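Local coordinates for SMI1/KNR4 family protein (Pseudomonas syringae pv. tomato, PDB 2PAG) that is of unknown function but binds calcium ions and belongs to the SMI1/KNR4 family of the SUKH clan, at residues D96-E101 against V106-A111; T77-D80 against P84-L87. All blocks are in the same frame, centred on the assembly; numbering follows the deposited sequence.

Contact 1: D96-E101 against V106-A111. With CA (calcium ion), chain B.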
# COMPACT_ATOMS: atom_id res chain seq x y z
N ASP A 96 -7.35 11.56 -1.40
CA ASP A 96 -8.06 10.37 -0.96
C ASP A 96 -7.06 9.27 -0.66
O ASP A 96 -5.90 9.35 -1.07
CB ASP A 96 -9.05 9.89 -2.03
CG ASP A 96 -10.19 10.86 -2.26
OD1 ASP A 96 -10.47 11.70 -1.37
OD2 ASP A 96 -10.81 10.77 -3.34
N TYR A 97 -7.51 8.24 0.04
CA TYR A 97 -6.62 7.14 0.40
C TYR A 97 -7.27 5.77 0.34
O TYR A 97 -8.35 5.57 0.88
CB TYR A 97 -6.11 7.30 1.83
CG TYR A 97 -5.15 8.44 2.05
CD1 TYR A 97 -3.78 8.25 1.90
CD2 TYR A 97 -5.61 9.70 2.42
CE1 TYR A 97 -2.89 9.29 2.11
CE2 TYR A 97 -4.73 10.75 2.63
CZ TYR A 97 -3.37 10.53 2.47
OH TYR A 97 -2.48 11.56 2.68
N TYR A 98 -6.60 4.83 -0.32
CA TYR A 98 -7.08 3.46 -0.33
C TYR A 98 -6.45 2.95 0.96
O TYR A 98 -5.24 3.08 1.15
CB TYR A 98 -6.55 2.71 -1.56
CG TYR A 98 -7.19 3.14 -2.86
CD1 TYR A 98 -8.46 2.67 -3.21
CD2 TYR A 98 -6.54 4.00 -3.73
CE1 TYR A 98 -9.06 3.06 -4.42
CE2 TYR A 98 -7.13 4.39 -4.94
CZ TYR A 98 -8.39 3.91 -5.27
OH TYR A 98 -8.97 4.28 -6.47
N CYS A 99 -7.26 2.41 1.86
CA CYS A 99 -6.78 1.93 3.15
C CYS A 99 -7.23 0.51 3.42
O CYS A 99 -8.25 0.07 2.90
CB CYS A 99 -7.29 2.82 4.28
SG CYS A 99 -7.01 4.58 4.04
N VAL A 100 -6.49 -0.17 4.29
CA VAL A 100 -6.79 -1.56 4.61
C VAL A 100 -7.28 -1.76 6.03
O VAL A 100 -6.68 -1.28 7.00
CB VAL A 100 -5.55 -2.42 4.37
CG1 VAL A 100 -5.92 -3.89 4.43
CG2 VAL A 100 -4.95 -2.08 3.01
N GLU A 101 -8.40 -2.48 6.15
CA GLU A 101 -9.00 -2.80 7.43
C GLU A 101 -8.17 -3.89 8.09
O GLU A 101 -7.33 -4.53 7.44
CB GLU A 101 -10.43 -3.33 7.26
CG GLU A 101 -11.44 -2.35 6.72
CD GLU A 101 -12.85 -2.86 6.96
OE1 GLU A 101 -13.10 -4.06 6.73
OE2 GLU A 101 -13.71 -2.05 7.37
N VAL A 106 -10.08 -3.65 1.58
CA VAL A 106 -9.52 -2.38 1.13
C VAL A 106 -10.69 -1.42 0.92
O VAL A 106 -11.67 -1.76 0.27
CB VAL A 106 -8.75 -2.51 -0.20
CG1 VAL A 106 -8.20 -1.15 -0.61
CG2 VAL A 106 -7.61 -3.51 -0.03
N LEU A 107 -10.56 -0.22 1.48
CA LEU A 107 -11.61 0.78 1.36
C LEU A 107 -11.04 2.03 0.76
O LEU A 107 -9.82 2.20 0.68
CB LEU A 107 -12.17 1.13 2.74
CG LEU A 107 -12.58 0.00 3.69
CD1 LEU A 107 -13.00 0.59 5.04
CD2 LEU A 107 -13.73 -0.78 3.08
N LEU A 108 -11.92 2.93 0.33
CA LEU A 108 -11.47 4.19 -0.21
C LEU A 108 -12.00 5.27 0.71
O LEU A 108 -13.21 5.37 0.93
CB LEU A 108 -12.01 4.40 -1.63
CG LEU A 108 -11.66 5.75 -2.25
CD1 LEU A 108 -10.15 5.93 -2.35
CD2 LEU A 108 -12.33 5.84 -3.61
N TRP A 109 -11.10 6.06 1.29
CA TRP A 109 -11.51 7.13 2.19
C TRP A 109 -11.45 8.44 1.42
O TRP A 109 -10.40 8.83 0.91
CB TRP A 109 -10.57 7.19 3.39
CG TRP A 109 -10.98 8.19 4.43
CD1 TRP A 109 -11.84 7.98 5.47
CD2 TRP A 109 -10.53 9.54 4.53
NE1 TRP A 109 -11.94 9.13 6.23
CE2 TRP A 109 -11.15 10.10 5.67
CE3 TRP A 109 -9.66 10.33 3.77
CZ2 TRP A 109 -10.93 11.43 6.07
CZ3 TRP A 109 -9.43 11.65 4.17
CH2 TRP A 109 -10.07 12.18 5.31
N SER A 110 -12.59 9.13 1.35
CA SER A 110 -12.68 10.40 0.64
C SER A 110 -12.44 11.58 1.58
O SER A 110 -13.06 11.68 2.63
CB SER A 110 -14.07 10.53 0.01
OG SER A 110 -14.25 11.83 -0.54
N ALA A 111 -11.54 12.49 1.18
CA ALA A 111 -11.22 13.67 1.97
C ALA A 111 -12.46 14.51 2.24
O ALA A 111 -13.29 14.72 1.35
CB ALA A 111 -10.17 14.51 1.24
CA CA B . -13.74 -6.04 6.42
O HOH W 1 -12.14 13.86 -1.77
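Leu108 lays its CD1 methyl over one face of the Tyr98 ring, 3.8 Å from the ring centroid and 15° off the normal, a CH-pi contact displaced somewhat toward the rim at CE1. The Leu108 chain reaches it with CG anti to the backbone N (chi1 176°). Trp121 and Trp127 also meet this tyrosine, and Val106 joins the same face of the sheet, its CG2 packed on CG2 of Val100. On the other face Tyr97 and Trp109 lie side by side, with Trp109 CE3 at the edge of the phenol ring, 4.3 Å from Tyr97 CD2. Between these faces runs the ladder of an antiparallel beta hairpin, the two inner strands of a four-stranded sheet. Tyr97 and Trp109 form one hydrogen-bonded pair, Cys99 and Leu107 the other; the shortest of their bonds is Leu107 N to Cys99 O, 2.7 Å. Past the last rung, Asp96 takes over with its side chain: OD1 accepts the amide of Ala111 (N to OD1 2.9 Å, N-H...O 165°) and is bridged by a water to Ser110 OG. Toward the turn, the extended chain of Glu101 crosses Leu107, whose CD1 sits 3.7 Å from Glu101 CG and 3.6 Å from OE2. The other carboxylate oxygen, OE1, binds a calcium ion at 2.1 Å, which Asp103 and Thr105 of the hairpin loop also bind.

Contact 2: T77-D80 against P84-L87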
# COMPACT_ATOMS: atom_id res chain seq x y z
N THR A 77 0.20 11.47 7.78
CA THR A 77 -0.53 12.44 6.96
C THR A 77 -2.00 12.07 6.84
O THR A 77 -2.88 12.92 7.02
CB THR A 77 0.07 12.54 5.55
OG1 THR A 77 1.42 13.02 5.63
CG2 THR A 77 -0.76 13.49 4.69
N ALA A 78 -2.28 10.81 6.55
CA ALA A 78 -3.65 10.34 6.39
C ALA A 78 -4.45 10.40 7.69
O ALA A 78 -5.59 10.88 7.71
CB ALA A 78 -3.66 8.91 5.83
N TRP A 79 -3.86 9.93 8.78
CA TRP A 79 -4.56 9.94 10.06
C TRP A 79 -4.81 11.37 10.53
O TRP A 79 -5.85 11.65 11.12
CB TRP A 79 -3.78 9.14 11.11
CG TRP A 79 -3.73 7.67 10.80
CD1 TRP A 79 -4.69 6.94 10.16
CD2 TRP A 79 -2.70 6.75 11.17
NE1 TRP A 79 -4.32 5.61 10.10
CE2 TRP A 79 -3.10 5.47 10.71
CE3 TRP A 79 -1.48 6.87 11.83
CZ2 TRP A 79 -2.32 4.32 10.91
CZ3 TRP A 79 -0.70 5.74 12.03
CH2 TRP A 79 -1.13 4.48 11.57
N ASP A 80 -3.87 12.27 10.26
CA ASP A 80 -4.06 13.66 10.65
C ASP A 80 -5.13 14.31 9.78
O ASP A 80 -5.82 15.23 10.22
CB ASP A 80 -2.76 14.47 10.52
CG ASP A 80 -1.90 14.41 11.77
OD1 ASP A 80 -2.46 14.21 12.87
OD2 ASP A 80 -0.67 14.59 11.66
N PRO A 84 -9.47 7.09 9.72
CA PRO A 84 -9.52 6.38 11.00
C PRO A 84 -8.18 5.68 11.28
O PRO A 84 -7.63 5.03 10.40
CB PRO A 84 -10.66 5.39 10.81
CG PRO A 84 -11.59 6.14 9.90
CD PRO A 84 -10.65 6.76 8.89
N ARG A 85 -7.67 5.81 12.51
CA ARG A 85 -6.40 5.19 12.90
C ARG A 85 -6.36 3.68 12.67
O ARG A 85 -5.29 3.11 12.44
CB ARG A 85 -6.12 5.48 14.38
CG ARG A 85 -4.84 4.84 14.93
CD ARG A 85 -3.59 5.46 14.34
NE ARG A 85 -2.44 5.37 15.23
CZ ARG A 85 -1.66 4.30 15.36
NH1 ARG A 85 -1.89 3.21 14.65
NH2 ARG A 85 -0.64 4.33 16.21
N GLU A 86 -7.52 3.04 12.74
CA GLU A 86 -7.64 1.60 12.55
C GLU A 86 -7.41 1.15 11.11
O GLU A 86 -7.25 -0.05 10.84
CB GLU A 86 -9.03 1.14 13.01
CG GLU A 86 -10.16 1.74 12.20
CD GLU A 86 -11.52 1.53 12.83
OE1 GLU A 86 -11.86 0.36 13.14
OE2 GLU A 86 -12.25 2.53 13.02
N LEU A 87 -7.39 2.10 10.18
CA LEU A 87 -7.18 1.81 8.76
C LEU A 87 -5.76 2.17 8.37
O LEU A 87 -5.28 3.27 8.68
CB LEU A 87 -8.17 2.61 7.91
CG LEU A 87 -9.66 2.41 8.17
CD1 LEU A 87 -10.47 3.22 7.15
CD2 LEU A 87 -10.00 0.92 8.05
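Residues 84-87 form a type I beta turn, closed by a 2.9 Å bond from Leu87 N to Pro84 O, and it comes up beside the last part of helix 71-81 with the CA atoms of Trp79 and Arg85 5.8 Å apart. Trp79 bridges the two. Its indole N-H points to the carbonyl oxygen of Leu87, with NE1 to O 2.9 Å and an N-H...O angle of 160°; the acceptor lies close to the ring plane, and its C=O is directed almost straight at the nitrogen. That bond helps fix the rotation of the indole, whose face is turned to Arg85. Bent at chi2 (68°), the arginine chain folds across the indole and sets CD over the centre of the six-membered ring, 3.4 Å from its centroid, as a CH-pi contact. Farther out, the guanidinium lies nearly parallel to the indole, the planes 16° apart, and NH1 comes within 3.4 Å of Trp79 CH2. Since CZ stands off the ring centre, this is an off-centre cation-pi stack. NH2 is hydrogen-bonded to the backbone oxygen of Leu34, tying the far end of the arginine to another part of the chain. Here the tryptophan, bonded at its N-H to a backbone carbonyl and stacked by the arginine on its face, packs helix 71-81 against the helix-to-strand connection, a type I turn that leads into strand 88-93, the first strand of the antiparallel sheet.

Overall arrangement
Contact 2 precedes contact 1 along the chain, and their centres lie 10 Å apart. The sheet face bearing Tyr97, Cys99 and Trp109 joins them: Tyr97 packs on Thr77 and Ala78 of the helix, Cys99 on Leu87, and Trp109 on Pro84. In 96-101 against 106-111, half the touching residues are buried, and a regular backbone ladder is flanked by apolar packing on both faces, with polar chemistry at its ends. In 77-80 against 84-87, nearer the surface, one tryptophan supplies the helix's share through a single hydrogen bond and a stack with an exposed arginine. Leu87 also touches Glu101, bringing the turn near the calcium site.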